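PDB 1LRZ: factor essential for expression of methicillin resistance from Staphylococcus aureus, which catalyses the addition of glycines 2 and 3 to the pentaglycine interpeptide bridge of Staphylococcus aureus peptidoglycan, using glycyl-tRNA as the donor. Local coordinates for residues A[72-77]-A[152-157]. Numbering follows the deposited sequence.
Sequences SNRGPV and VLQIRY
Arg74 reaches out of a tight turn and brings its guanidinium to Gln154 CB and Ile155 O. Ser72 begins that turn, a type I' turn closed by Gly75 N to Ser72 O at 2.9 Å. The side chain adds a second link, Ser72 OG donating to Gly75 O at 3.1 Å from well above the carbonyl plane. The same OG is bonded to Asp108 N, and Asp108 OD2 takes the backbone N-H of Arg74, so the turn is held from outside as well. Arg74 itself bends about its CB-CG bond (chi2 -54°) and then runs nearly straight to its guanidinium. One face of that group lies against the aliphatic start of Gln154, with Gln154 CB 3.8 Å from Arg74 NH1. The Gln154 side-chain amide, further out, is turned 58° from the guanidinium plane. At the edge, Arg74 NH1 lies 3.0 Å from Ile155 O, but the angle is too poor for a hydrogen bond. Beyond the turn, the chain passes through a cis peptide bond into Pro76. With only 115 Å² buried, the contact is slight: a type I' turn interrupting strand 67-78 rests one guanidinium on the loop that leads into strand 157-162, part of the other sheet of this FemABX-family protein of the acetyltransferase clan.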
# COMPACT_ATOMS: atom_id res chain seq x y z
N SER A 72 -19.51 7.72 -1.15
CA SER A 72 -19.29 6.59 -2.07
C SER A 72 -18.08 5.69 -1.80
O SER A 72 -17.82 4.75 -2.55
CB SER A 72 -19.21 7.09 -3.52
OG SER A 72 -18.02 7.84 -3.73
N ASN A 73 -17.32 5.98 -0.75
CA ASN A 73 -16.18 5.14 -0.39
C ASN A 73 -15.22 4.75 -1.53
O ASN A 73 -14.94 3.57 -1.72
CB ASN A 73 -16.69 3.86 0.29
CG ASN A 73 -17.48 4.14 1.57
OD1 ASN A 73 -18.64 4.56 1.52
ND2 ASN A 73 -16.85 3.91 2.71
N ARG A 74 -14.72 5.74 -2.27
CA ARG A 74 -13.80 5.49 -3.39
C ARG A 74 -14.45 4.79 -4.58
O ARG A 74 -13.76 4.36 -5.51
CB ARG A 74 -12.59 4.66 -2.92
CG ARG A 74 -11.43 5.49 -2.37
CD ARG A 74 -11.02 6.52 -3.38
NE ARG A 74 -9.73 7.14 -3.12
CZ ARG A 74 -9.28 8.19 -3.81
NH1 ARG A 74 -8.09 8.71 -3.55
NH2 ARG A 74 -10.06 8.72 -4.74
N GLY A 75 -15.77 4.67 -4.54
CA GLY A 75 -16.48 4.04 -5.64
C GLY A 75 -17.12 5.14 -6.46
O GLY A 75 -16.90 6.31 -6.18
N PRO A 76 -17.96 4.80 -7.45
CA PRO A 76 -18.34 3.45 -7.87
C PRO A 76 -17.33 2.73 -8.76
O PRO A 76 -16.40 3.34 -9.30
CB PRO A 76 -19.64 3.69 -8.62
CG PRO A 76 -19.40 5.01 -9.27
CD PRO A 76 -18.75 5.82 -8.18
N VAL A 77 -17.52 1.43 -8.89
CA VAL A 77 -16.68 0.61 -9.76
C VAL A 77 -17.57 0.46 -10.99
O VAL A 77 -18.68 -0.06 -10.91
CB VAL A 77 -16.40 -0.76 -9.12
CG1 VAL A 77 -15.48 -1.57 -10.02
CG2 VAL A 77 -15.77 -0.56 -7.73
N VAL A 152 -10.36 14.97 6.16
CA VAL A 152 -11.51 14.23 5.63
C VAL A 152 -11.29 13.60 4.26
O VAL A 152 -11.46 12.39 4.09
CB VAL A 152 -12.75 15.14 5.53
CG1 VAL A 152 -13.95 14.33 5.07
CG2 VAL A 152 -13.02 15.79 6.87
N LEU A 153 -10.91 14.41 3.28
CA LEU A 153 -10.72 13.93 1.93
C LEU A 153 -9.57 12.95 1.76
O LEU A 153 -8.49 13.13 2.33
CB LEU A 153 -10.55 15.12 0.98
CG LEU A 153 -11.60 16.22 1.14
CD1 LEU A 153 -11.37 17.32 0.11
CD2 LEU A 153 -12.99 15.63 0.95
N GLN A 154 -9.80 11.90 0.97
CA GLN A 154 -8.77 10.92 0.68
C GLN A 154 -7.65 11.62 -0.11
O GLN A 154 -7.91 12.56 -0.87
CB GLN A 154 -9.34 9.76 -0.16
CG GLN A 154 -10.44 8.94 0.50
CD GLN A 154 -10.03 8.44 1.87
OE1 GLN A 154 -8.93 7.90 2.05
NE2 GLN A 154 -10.91 8.60 2.85
N ILE A 155 -6.41 11.17 0.08
CA ILE A 155 -5.28 11.75 -0.64
C ILE A 155 -5.47 11.48 -2.13
O ILE A 155 -5.77 10.35 -2.54
CB ILE A 155 -3.94 11.12 -0.15
CG1 ILE A 155 -2.77 11.70 -0.94
CG2 ILE A 155 -3.97 9.62 -0.29
CD1 ILE A 155 -2.66 13.23 -0.84
N ARG A 156 -5.31 12.53 -2.94
CA ARG A 156 -5.49 12.45 -4.39
C ARG A 156 -4.31 11.92 -5.20
O ARG A 156 -4.43 11.77 -6.42
CB ARG A 156 -5.88 13.82 -4.98
CG ARG A 156 -7.34 14.24 -4.85
CD ARG A 156 -7.68 15.39 -5.83
NE ARG A 156 -6.62 16.40 -5.89
CZ ARG A 156 -5.91 16.69 -6.97
NH1 ARG A 156 -6.14 16.05 -8.11
NH2 ARG A 156 -4.95 17.60 -6.91
N TYR A 157 -3.18 11.64 -4.55
CA TYR A 157 -2.01 11.16 -5.27
C TYR A 157 -1.45 9.85 -4.73
O TYR A 157 -1.31 9.69 -3.52
CB TYR A 157 -0.88 12.19 -5.23
CG TYR A 157 -1.22 13.56 -5.78
CD1 TYR A 157 -1.98 14.47 -5.03
CD2 TYR A 157 -0.76 13.97 -7.03
CE1 TYR A 157 -2.26 15.76 -5.52
CE2 TYR A 157 -1.04 15.24 -7.53
CZ TYR A 157 -1.79 16.13 -6.77
OH TYR A 157 -2.03 17.39 -7.25